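Local coordinates for protein L-hydantoinase (Arthrobacter aurescens, PDB 1GKR) that hydrolyses the ring amide bond of hydantoins, preferring aryl derivatives, with two zinc ions per subunit and a stereoselectivity that depends on the substrate, at residues D273-E276 against Y281-V284; D104-K109 against F121-G126; L248-Q253 against N303-T308; G349-R354 against P418-P423. One frame throughout, in Å; residues are numbered along the deposited sequence.

Contact 1 of 4, residues D273-E276 against Y281-V284; sequences DDAE and YMKV
Met282 reaches back across the turn and lays the end of its side chain against the backbone of Asp274 and Ala275; van der Waals contact of the thioether end with backbone and CB atoms makes up this small interface. The methyl CE does most of the touching: it lies against the Asp274 carbonyl and beside Ala275 CA, and Met282 CE is 3.9 Å from Asp274 CB. The sulphur sits alongside the next residue, with Met282 SD 3.7 Å from Ala275 CA and 4.3 Å from Ala275 CB. The torsions explain the reach. CG stands anti to the backbone N (chi1 173°) and the chain runs on extended at the next bond; only at chi3 (-37°) does it bend, turning the methyl in toward the Asp274 carbonyl. Ile270 also packs on Met282.

The short helix 275-278 and the 3-10 turn after it belong to the excursion that the chain makes between strands 259-263 and 308-309 of the metal-dependent hydrolase barrel. Met282 brings the chain just after the helix back to the helix start, about 12 Å, side chain to side chain, from the zinc ligand Asp312.

The polar side chains bond outside the two segments. Asp274 stands at the N-cap position of the helix, yet its carboxylate makes no capping bond; OD2 instead accepts from Thr271 N, while OD1 has a long, weak ion pair with Arg277. On the other segment, the neighbours of Met282 fasten the backbone to further loops: Tyr281 OH bonds to Glu322, and Lys283 NZ to the carbonyl oxygens of Val328 and Ala331.

Contact 2 of 4, residues D104-K109 against F121-G126; sequences DAFLEK and FALYGG
Phe106 of the helix and Leu123 of the strand meet at the centre of this buried contact, where ring atom Phe106 CE1 comes to 3.6 Å from Leu123 CB. The approach is oblique to the ring, with Phe106 CZ next in line at 3.9 Å from the same Leu123 CB. The ring also turns an edge to the backbone one residue further on: Tyr124 O lies near its plane, 3.9 Å from Phe106 CE1. On the neighbouring helical turn, the aliphatic part of Lys109 lies obliquely on a methyl of the leucine, with Lys109 CD 4.1 Å from Leu123 CD2.

Helix 103-116 follows strand 87-92 and leads into strand 120-123, so these side chains fill the layer between helix and strand in one beta-alpha-beta unit of the TIM-barrel fold. Phe106 spans that gap because its CG is anti to the backbone N (chi1 -176°), and Ala143 packs against it as well.

Beyond the apolar layer lies a water that accepts from Lys109 NZ at 3.3 Å and sits 2.9 Å from Tyr124 O, one of several acceptors around it. The lysine chain stays extended as far as CD, and the bends at its last two torsions (chi3 -89°) carry NZ to this water; NZ has a long, weak ion pair with Glu92 besides. Tyr124 itself points off the other way, its OH bonded to Glu59 O and its side chain about 6 Å from that of the zinc ligand His60.

Contact 3 of 4, residues L248-Q253 against N303-T308; sequences LIHQAQ and NGLIDT
His250 has its CG anti to the backbone N (chi1 -169°), which swings the imidazole out from helix 243-254, and Leu305 has its CG anti to the carbonyl carbon, which sets its branch point over one ring face. This is a CH-pi contact: Leu305 CG lies 3.7 Å from the ring centroid, 16° off the normal. The leucine directly follows Gly304, whose positive phi closes helix 291-303 in a Schellman motif, and the chain then enters strand 308-309, next to strand 259-263 in the barrel.

One helical turn on, Gln253 faces Asp307 with amide and carboxylate planes 58° apart, and Gln253 NE2 stays 3.7 Å from Asp307 OD2. Each has its main partner in strand 259-263: NE2 donates to Val259 O, and OD2 accepts from Cys261 N. The glutamine oxygen turns back to its own helix, taking a weak bond from His250 ND1.

Water joins the two sides. One molecule lies 2.6 Å from both Gln253 OE1 and Gly304 O. A second, with several acceptors competing for its protons, reaches Leu305 O and sits at the imidazole edge, in the ring plane, 3.2 Å from His250 ND1 and 2.8 Å from Asp307 OD2.

Contact 4 of 4, residues G349-R354 against P418-P423; sequences GVNKGR and PVTGAP
Asn351 puts its side-chain amide against Thr420, and the close part of this contact is little more than that one meeting. Asn351 ND2 donates to Thr420 OG1 at 3.0 Å, with an N-H...O angle of 169°; the hydroxyl oxygen lies almost in the amide plane, only 5° out of it. The two side chains lie alongside one another, running in opposing senses, which also brings Asn351 CB to 3.5 Å from Thr420 OG1. Thr420 presents its oxygen from the position between its backbone N and carbonyl carbon (chi1 60°). The amide also lies beside Gly421, Asn351 ND2 being 3.8 Å from Gly421 N. Two outside partners add to the grip: Leu394 O receives a weak bond from the same Asn351 ND2, and Thr347 OG1, one turn back along the helix, bonds to Thr420 N.

The other side is looser and faces solvent. Asn351 is itself the second residue of a type I beta turn, Val350 to Gly353, closed by Gly353 N to Val350 O at 3.0 Å, and the later residues of this turn lead away from the strand. Lys352 and Gly353 are exposed; Lys352 NZ bends back to Asn348 OD1, and Arg354 makes a cation-pi contact with Trp298.

Thr420 and Gly421 occupy the interruption in strand 418-428, between its stretches 418-419 and 422-423. A beta turn at the C-terminal end of helix 341-350 of the amidohydrolase barrel thus packs on the break in a strand that pairs antiparallel with 389-393.

From the N terminus, contact 2 comes first and closes a short loop, the rest of helix 103-116 and its return to strand 120-123 within one barrel unit. Contact 3 closes a much longer loop, from helix 243-254 to the approach to strand 308-309, and contact 1 is nested inside it as a tight turn around helix 275-278. Contact 4 follows, bringing the end of helix 341-350 to strand 418-428 across another long loop. None of the loops cross. Contacts 2 and 4 lie on opposite sides of the chain's centre, whereas contacts 3 and 4 come within about 7 Å at their nearest atoms without touching.

Contact 1 of 4, residues D273-E276 against Y281-V284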
loop_
_atom_site.group_PDB
_atom_site.type_symbol
_atom_site.label_atom_id
_atom_site.label_comp_id
_atom_site.label_asym_id
_atom_site.label_seq_id
_atom_site.Cartn_x
_atom_site.Cartn_y
_atom_site.Cartn_z
ATOM N N ASP A 273 22.511 8.313 21.634
ATOM C CA ASP A 273 23.906 8.591 21.924
ATOM C C ASP A 273 24.105 9.671 22.979
ATOM O O ASP A 273 25.120 10.358 23.004
ATOM C CB ASP A 273 24.794 8.836 20.671
ATOM C CG ASP A 273 24.058 9.411 19.491
ATOM O OD1 ASP A 273 23.772 10.625 19.492
ATOM O OD2 ASP A 273 23.792 8.640 18.544
ATOM N N ASP A 274 23.126 9.790 23.870
ATOM C CA ASP A 274 23.177 10.717 25.000
ATOM C C ASP A 274 23.044 9.808 26.213
ATOM O O ASP A 274 23.196 10.235 27.359
ATOM C CB ASP A 274 21.994 11.690 24.996
ATOM C CG ASP A 274 22.158 12.809 24.002
ATOM O OD1 ASP A 274 23.224 13.458 24.023
ATOM O OD2 ASP A 274 21.218 13.052 23.212
ATOM N N ALA A 275 22.748 8.541 25.933
ATOM C CA ALA A 275 22.549 7.543 26.965
ATOM C C ALA A 275 23.686 7.493 27.968
ATOM O O ALA A 275 23.454 7.442 29.174
ATOM C CB ALA A 275 22.351 6.177 26.335
ATOM N N GLU A 276 24.916 7.521 27.478
ATOM C CA GLU A 276 26.056 7.450 28.375
ATOM C C GLU A 276 26.213 8.588 29.372
ATOM O O GLU A 276 26.508 8.339 30.539
ATOM C CB GLU A 276 27.339 7.277 27.575
ATOM C CG GLU A 276 27.725 5.821 27.397
ATOM C CD GLU A 276 28.701 5.625 26.256
ATOM O OE1 GLU A 276 29.730 6.345 26.221
ATOM O OE2 GLU A 276 28.439 4.750 25.395
ATOM N N TYR A 281 18.454 9.024 33.844
ATOM C CA TYR A 281 17.572 10.186 33.826
ATOM C C TYR A 281 16.905 10.363 32.479
ATOM O O TYR A 281 16.109 11.269 32.266
ATOM C CB TYR A 281 18.370 11.432 34.217
ATOM C CG TYR A 281 18.733 11.388 35.675
ATOM C CD1 TYR A 281 17.740 11.498 36.654
ATOM C CD2 TYR A 281 20.044 11.126 36.086
ATOM C CE1 TYR A 281 18.037 11.340 38.000
ATOM C CE2 TYR A 281 20.355 10.964 37.433
ATOM C CZ TYR A 281 19.345 11.071 38.383
ATOM O OH TYR A 281 19.627 10.892 39.717
ATOM N N MET A 282 17.224 9.450 31.584
ATOM C CA MET A 282 16.715 9.453 30.231
ATOM C C MET A 282 15.936 8.161 30.029
ATOM O O MET A 282 15.386 7.913 28.960
ATOM C CB MET A 282 17.906 9.504 29.291
ATOM C CG MET A 282 17.587 9.350 27.854
ATOM S SD MET A 282 19.057 8.819 26.980
ATOM C CE MET A 282 20.239 9.722 27.825
ATOM N N LYS A 283 15.901 7.326 31.063
ATOM C CA LYS A 283 15.183 6.067 30.964
ATOM C C LYS A 283 13.699 6.333 31.031
ATOM O O LYS A 283 13.168 6.694 32.083
ATOM C CB LYS A 283 15.562 5.118 32.088
ATOM C CG LYS A 283 14.922 3.767 31.916
ATOM C CD LYS A 283 15.302 2.827 33.026
ATOM C CE LYS A 283 14.523 1.540 32.926
ATOM N NZ LYS A 283 14.804 0.677 34.090
ATOM N N VAL A 284 13.027 6.141 29.905
ATOM C CA VAL A 284 11.602 6.385 29.837
ATOM C C VAL A 284 10.969 5.252 29.008
ATOM O O VAL A 284 11.689 4.454 28.406
ATOM C CB VAL A 284 11.392 7.789 29.223
ATOM C CG1 VAL A 284 11.480 7.718 27.735
ATOM C CG2 VAL A 284 10.095 8.396 29.709
#

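Contact 2 of 4, residues D104-K109 against F121-G126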
loop_
_atom_site.group_PDB
_atom_site.type_symbol
_atom_site.label_atom_id
_atom_site.label_comp_id
_atom_site.label_asym_id
_atom_site.label_seq_id
_atom_site.Cartn_x
_atom_site.Cartn_y
_atom_site.Cartn_z
ATOM N N ASP A 104 -15.711 7.578 42.702
ATOM C CA ASP A 104 -15.291 8.147 43.976
ATOM C C ASP A 104 -13.888 8.684 43.885
ATOM O O ASP A 104 -13.643 9.835 44.215
ATOM C CB ASP A 104 -15.327 7.110 45.103
ATOM C CG ASP A 104 -16.738 6.680 45.453
ATOM O OD1 ASP A 104 -17.607 7.567 45.607
ATOM O OD2 ASP A 104 -16.981 5.460 45.581
ATOM N N ALA A 105 -12.959 7.847 43.440
ATOM C CA ALA A 105 -11.571 8.272 43.337
ATOM C C ALA A 105 -11.460 9.525 42.484
ATOM O O ALA A 105 -10.644 10.415 42.769
ATOM C CB ALA A 105 -10.729 7.156 42.741
ATOM N N PHE A 106 -12.294 9.579 41.443
ATOM C CA PHE A 106 -12.321 10.685 40.498
ATOM C C PHE A 106 -12.810 11.955 41.178
ATOM O O PHE A 106 -12.157 13.000 41.092
ATOM C CB PHE A 106 -13.237 10.340 39.322
ATOM C CG PHE A 106 -13.264 11.387 38.240
ATOM C CD1 PHE A 106 -12.296 11.397 37.234
ATOM C CD2 PHE A 106 -14.236 12.379 38.238
ATOM C CE1 PHE A 106 -12.294 12.385 36.242
ATOM C CE2 PHE A 106 -14.244 13.372 37.253
ATOM C CZ PHE A 106 -13.270 13.373 36.257
ATOM N N LEU A 107 -13.962 11.868 41.842
ATOM C CA LEU A 107 -14.525 13.025 42.539
ATOM C C LEU A 107 -13.569 13.577 43.591
ATOM O O LEU A 107 -13.499 14.792 43.809
ATOM C CB LEU A 107 -15.842 12.664 43.224
ATOM C CG LEU A 107 -17.171 12.892 42.507
ATOM C CD1 LEU A 107 -16.979 13.687 41.238
ATOM C CD2 LEU A 107 -17.779 11.559 42.202
ATOM N N GLU A 108 -12.837 12.681 44.244
ATOM C CA GLU A 108 -11.902 13.098 45.269
ATOM C C GLU A 108 -10.713 13.827 44.658
ATOM O O GLU A 108 -10.299 14.870 45.169
ATOM C CB GLU A 108 -11.424 11.888 46.083
ATOM C CG GLU A 108 -10.633 12.237 47.346
ATOM C CD GLU A 108 -11.354 13.241 48.255
ATOM O OE1 GLU A 108 -12.601 13.148 48.387
ATOM O OE2 GLU A 108 -10.673 14.115 48.846
ATOM N N LYS A 109 -10.176 13.292 43.558
ATOM C CA LYS A 109 -9.032 13.919 42.900
ATOM C C LYS A 109 -9.422 15.300 42.375
ATOM O O LYS A 109 -8.636 16.238 42.434
ATOM C CB LYS A 109 -8.507 13.049 41.751
ATOM C CG LYS A 109 -7.212 13.587 41.157
ATOM C CD LYS A 109 -6.759 12.858 39.891
ATOM C CE LYS A 109 -5.888 11.674 40.206
ATOM N NZ LYS A 109 -4.897 11.443 39.122
ATOM N N PHE A 121 -7.066 22.690 34.776
ATOM C CA PHE A 121 -6.900 21.270 34.542
ATOM C C PHE A 121 -8.146 20.520 34.096
ATOM O O PHE A 121 -9.275 20.933 34.357
ATOM C CB PHE A 121 -6.408 20.619 35.830
ATOM C CG PHE A 121 -7.400 20.728 36.964
ATOM C CD1 PHE A 121 -7.572 21.929 37.647
ATOM C CD2 PHE A 121 -8.222 19.649 37.296
ATOM C CE1 PHE A 121 -8.555 22.060 38.645
ATOM C CE2 PHE A 121 -9.207 19.772 38.291
ATOM C CZ PHE A 121 -9.372 20.980 38.962
ATOM N N ALA A 122 -7.907 19.389 33.443
ATOM C CA ALA A 122 -8.950 18.490 32.988
ATOM C C ALA A 122 -8.491 17.137 33.540
ATOM O O ALA A 122 -7.308 16.962 33.850
ATOM C CB ALA A 122 -8.992 18.452 31.472
ATOM N N LEU A 123 -9.398 16.174 33.652
ATOM C CA LEU A 123 -9.014 14.884 34.192
ATOM C C LEU A 123 -9.341 13.663 33.364
ATOM O O LEU A 123 -10.370 13.591 32.696
ATOM C CB LEU A 123 -9.635 14.700 35.564
ATOM C CG LEU A 123 -9.144 15.667 36.622
ATOM C CD1 LEU A 123 -9.947 15.448 37.872
ATOM C CD2 LEU A 123 -7.669 15.441 36.889
ATOM N N TYR A 124 -8.437 12.695 33.442
ATOM C CA TYR A 124 -8.568 11.409 32.777
ATOM C C TYR A 124 -9.146 10.460 33.805
ATOM O O TYR A 124 -9.002 10.665 35.008
ATOM C CB TYR A 124 -7.206 10.825 32.436
ATOM C CG TYR A 124 -6.575 11.294 31.175
ATOM C CD1 TYR A 124 -7.024 10.829 29.939
ATOM C CD2 TYR A 124 -5.464 12.147 31.211
ATOM C CE1 TYR A 124 -6.375 11.188 28.769
ATOM C CE2 TYR A 124 -4.809 12.515 30.050
ATOM C CZ TYR A 124 -5.268 12.030 28.832
ATOM O OH TYR A 124 -4.622 12.371 27.675
ATOM N N GLY A 125 -9.777 9.407 33.316
ATOM C CA GLY A 125 -10.291 8.379 34.186
ATOM C C GLY A 125 -9.418 7.212 33.760
ATOM O O GLY A 125 -8.725 7.297 32.743
ATOM N N GLY A 126 -9.420 6.129 34.516
ATOM C CA GLY A 126 -8.607 5.001 34.123
ATOM C C GLY A 126 -9.461 3.872 33.586
ATOM O O GLY A 126 -10.596 3.661 34.018
HETATM O O HOH W 1 -6.814 11.868 36.499
#

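Contact 3 of 4, residues L248-Q253 against N303-T308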
loop_
_atom_site.group_PDB
_atom_site.type_symbol
_atom_site.label_atom_id
_atom_site.label_comp_id
_atom_site.label_asym_id
_atom_site.label_seq_id
_atom_site.Cartn_x
_atom_site.Cartn_y
_atom_site.Cartn_z
ATOM N N LEU A 248 2.711 4.571 10.587
ATOM C CA LEU A 248 1.618 3.610 10.704
ATOM C C LEU A 248 0.320 4.303 11.097
ATOM O O LEU A 248 -0.731 4.055 10.508
ATOM C CB LEU A 248 1.965 2.555 11.753
ATOM C CG LEU A 248 2.380 1.139 11.320
ATOM C CD1 LEU A 248 3.137 1.172 10.013
ATOM C CD2 LEU A 248 3.247 0.525 12.416
ATOM N N ILE A 249 0.400 5.175 12.096
ATOM C CA ILE A 249 -0.774 5.896 12.572
ATOM C C ILE A 249 -1.249 6.889 11.528
ATOM O O ILE A 249 -2.448 6.978 11.233
ATOM C CB ILE A 249 -0.472 6.652 13.890
ATOM C CG1 ILE A 249 -0.163 5.646 14.992
ATOM C CG2 ILE A 249 -1.651 7.500 14.300
ATOM C CD1 ILE A 249 0.361 6.275 16.240
ATOM N N HIS A 250 -0.306 7.642 10.973
ATOM C CA HIS A 250 -0.647 8.623 9.955
ATOM C C HIS A 250 -1.382 7.957 8.788
ATOM O O HIS A 250 -2.434 8.423 8.347
ATOM C CB HIS A 250 0.607 9.312 9.436
ATOM C CG HIS A 250 0.309 10.499 8.585
ATOM N ND1 HIS A 250 -0.474 11.546 9.029
ATOM C CD2 HIS A 250 0.629 10.784 7.301
ATOM C CE1 HIS A 250 -0.627 12.421 8.050
ATOM N NE2 HIS A 250 0.030 11.982 6.992
ATOM N N GLN A 251 -0.818 6.859 8.299
ATOM C CA GLN A 251 -1.420 6.131 7.207
ATOM C C GLN A 251 -2.858 5.756 7.544
ATOM O O GLN A 251 -3.768 5.941 6.739
ATOM C CB GLN A 251 -0.605 4.877 6.911
ATOM C CG GLN A 251 -1.226 4.002 5.834
ATOM C CD GLN A 251 -1.420 4.743 4.508
ATOM O OE1 GLN A 251 -0.445 5.164 3.872
ATOM N NE2 GLN A 251 -2.680 4.907 4.087
ATOM N N ALA A 252 -3.065 5.243 8.751
ATOM C CA ALA A 252 -4.394 4.840 9.167
ATOM C C ALA A 252 -5.345 6.015 9.299
ATOM O O ALA A 252 -6.502 5.905 8.907
ATOM C CB ALA A 252 -4.332 4.066 10.478
ATOM N N GLN A 253 -4.892 7.144 9.842
ATOM C CA GLN A 253 -5.833 8.257 9.977
ATOM C C GLN A 253 -6.136 8.756 8.580
ATOM O O GLN A 253 -7.263 9.144 8.254
ATOM C CB GLN A 253 -5.281 9.393 10.857
ATOM C CG GLN A 253 -4.279 10.303 10.215
ATOM C CD GLN A 253 -3.997 11.553 11.041
ATOM O OE1 GLN A 253 -3.212 12.399 10.631
ATOM N NE2 GLN A 253 -4.630 11.670 12.202
ATOM N N ASN A 303 6.205 18.447 9.201
ATOM C CA ASN A 303 5.349 18.100 8.083
ATOM C C ASN A 303 3.916 17.702 8.415
ATOM O O ASN A 303 3.121 17.423 7.519
ATOM C CB ASN A 303 6.019 17.019 7.243
ATOM C CG ASN A 303 7.180 17.567 6.433
ATOM O OD1 ASN A 303 7.047 18.598 5.781
ATOM N ND2 ASN A 303 8.316 16.881 6.464
ATOM N N GLY A 304 3.578 17.669 9.696
ATOM C CA GLY A 304 2.216 17.335 10.061
ATOM C C GLY A 304 1.855 15.898 10.383
ATOM O O GLY A 304 0.674 15.622 10.575
ATOM N N LEU A 305 2.824 14.985 10.445
ATOM C CA LEU A 305 2.505 13.596 10.773
ATOM C C LEU A 305 2.354 13.358 12.274
ATOM O O LEU A 305 1.821 12.335 12.706
ATOM C CB LEU A 305 3.560 12.647 10.221
ATOM C CG LEU A 305 3.441 12.385 8.724
ATOM C CD1 LEU A 305 3.730 13.660 7.976
ATOM C CD2 LEU A 305 4.411 11.309 8.320
ATOM N N ILE A 306 2.833 14.297 13.075
ATOM C CA ILE A 306 2.713 14.169 14.511
ATOM C C ILE A 306 1.618 15.123 14.956
ATOM O O ILE A 306 1.762 16.329 14.861
ATOM C CB ILE A 306 4.045 14.486 15.169
ATOM C CG1 ILE A 306 5.046 13.399 14.760
ATOM C CG2 ILE A 306 3.872 14.590 16.664
ATOM C CD1 ILE A 306 6.373 13.481 15.440
ATOM N N ASP A 307 0.518 14.573 15.441
ATOM C CA ASP A 307 -0.631 15.372 15.839
ATOM C C ASP A 307 -0.524 16.217 17.093
ATOM O O ASP A 307 -0.971 17.364 17.100
ATOM C CB ASP A 307 -1.849 14.465 15.937
ATOM C CG ASP A 307 -2.104 13.735 14.648
ATOM O OD1 ASP A 307 -2.469 14.427 13.677
ATOM O OD2 ASP A 307 -1.921 12.491 14.594
ATOM N N THR A 308 0.045 15.665 18.158
ATOM C CA THR A 308 0.176 16.416 19.401
ATOM C C THR A 308 1.492 16.142 20.102
ATOM O O THR A 308 2.163 15.138 19.859
ATOM C CB THR A 308 -0.932 16.058 20.410
ATOM O OG1 THR A 308 -0.768 14.692 20.808
ATOM C CG2 THR A 308 -2.314 16.250 19.804
HETATM O O HOH W 2 -0.955 11.276 12.207
HETATM O O HOH W 3 -1.280 14.062 11.269
#

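Contact 4 of 4, residues G349-R354 against P418-P423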
loop_
_atom_site.group_PDB
_atom_site.type_symbol
_atom_site.label_atom_id
_atom_site.label_comp_id
_atom_site.label_asym_id
_atom_site.label_seq_id
_atom_site.Cartn_x
_atom_site.Cartn_y
_atom_site.Cartn_z
ATOM N N GLY A 349 13.788 23.713 18.139
ATOM C CA GLY A 349 12.872 23.589 17.023
ATOM C C GLY A 349 12.726 24.909 16.277
ATOM O O GLY A 349 13.261 25.084 15.176
ATOM N N VAL A 350 12.017 25.852 16.887
ATOM C CA VAL A 350 11.791 27.146 16.268
ATOM C C VAL A 350 13.065 27.936 16.021
ATOM O O VAL A 350 13.369 28.265 14.876
ATOM C CB VAL A 350 10.821 28.002 17.100
ATOM C CG1 VAL A 350 10.708 29.387 16.493
ATOM C CG2 VAL A 350 9.450 27.339 17.135
ATOM N N ASN A 351 13.812 28.232 17.082
ATOM C CA ASN A 351 15.049 29.006 16.957
ATOM C C ASN A 351 16.181 28.303 16.239
ATOM O O ASN A 351 17.268 28.856 16.099
ATOM C CB ASN A 351 15.570 29.434 18.322
ATOM C CG ASN A 351 14.831 30.619 18.875
ATOM O OD1 ASN A 351 14.067 31.274 18.163
ATOM N ND2 ASN A 351 15.061 30.917 20.156
ATOM N N LYS A 352 15.947 27.082 15.792
ATOM C CA LYS A 352 17.000 26.356 15.113
ATOM C C LYS A 352 16.520 26.081 13.704
ATOM O O LYS A 352 17.143 25.338 12.950
ATOM C CB LYS A 352 17.310 25.069 15.873
ATOM C CG LYS A 352 18.687 24.537 15.627
ATOM C CD LYS A 352 19.140 23.641 16.756
ATOM C CE LYS A 352 19.526 24.462 17.971
ATOM N NZ LYS A 352 20.236 23.633 18.994
ATOM N N GLY A 353 15.388 26.693 13.374
ATOM C CA GLY A 353 14.812 26.588 12.049
ATOM C C GLY A 353 14.166 25.304 11.595
ATOM O O GLY A 353 13.759 25.227 10.442
ATOM N N ARG A 354 14.058 24.291 12.447
ATOM C CA ARG A 354 13.418 23.059 11.988
ATOM C C ARG A 354 11.947 22.882 12.398
ATOM O O ARG A 354 11.378 21.806 12.232
ATOM C CB ARG A 354 14.251 21.837 12.393
ATOM C CG ARG A 354 14.689 21.833 13.808
ATOM C CD ARG A 354 16.132 21.400 13.894
ATOM N NE ARG A 354 16.327 19.966 13.697
ATOM C CZ ARG A 354 16.669 19.125 14.671
ATOM N NH1 ARG A 354 16.846 19.578 15.918
ATOM N NH2 ARG A 354 16.867 17.839 14.391
ATOM N N PRO A 418 21.275 24.443 26.887
ATOM C CA PRO A 418 20.944 25.836 26.590
ATOM C C PRO A 418 19.484 26.055 26.221
ATOM O O PRO A 418 18.821 25.167 25.682
ATOM C CB PRO A 418 21.891 26.177 25.445
ATOM C CG PRO A 418 22.022 24.891 24.741
ATOM C CD PRO A 418 22.181 23.895 25.867
ATOM N N VAL A 419 19.004 27.253 26.528
ATOM C CA VAL A 419 17.636 27.665 26.259
ATOM C C VAL A 419 17.708 29.029 25.580
ATOM O O VAL A 419 18.225 29.982 26.162
ATOM C CB VAL A 419 16.856 27.805 27.575
ATOM C CG1 VAL A 419 15.465 28.341 27.307
ATOM C CG2 VAL A 419 16.806 26.463 28.280
ATOM N N THR A 420 17.194 29.133 24.359
ATOM C CA THR A 420 17.234 30.402 23.640
ATOM C C THR A 420 15.855 31.024 23.443
ATOM O O THR A 420 15.730 32.106 22.873
ATOM C CB THR A 420 17.897 30.242 22.256
ATOM O OG1 THR A 420 17.158 29.292 21.472
ATOM C CG2 THR A 420 19.336 29.775 22.408
ATOM N N GLY A 421 14.816 30.344 23.908
ATOM C CA GLY A 421 13.480 30.887 23.761
ATOM C C GLY A 421 12.618 30.391 24.898
ATOM O O GLY A 421 12.785 29.257 25.340
ATOM N N ALA A 422 11.707 31.224 25.388
ATOM C CA ALA A 422 10.855 30.799 26.484
ATOM C C ALA A 422 9.738 31.774 26.769
ATOM O O ALA A 422 9.811 32.946 26.397
ATOM C CB ALA A 422 11.688 30.614 27.735
ATOM N N PRO A 423 8.668 31.300 27.411
ATOM C CA PRO A 423 7.584 32.238 27.707
ATOM C C PRO A 423 8.102 33.118 28.842
ATOM O O PRO A 423 8.745 32.609 29.754
ATOM C CB PRO A 423 6.443 31.326 28.151
ATOM C CG PRO A 423 7.166 30.141 28.754
ATOM C CD PRO A 423 8.340 29.925 27.830
#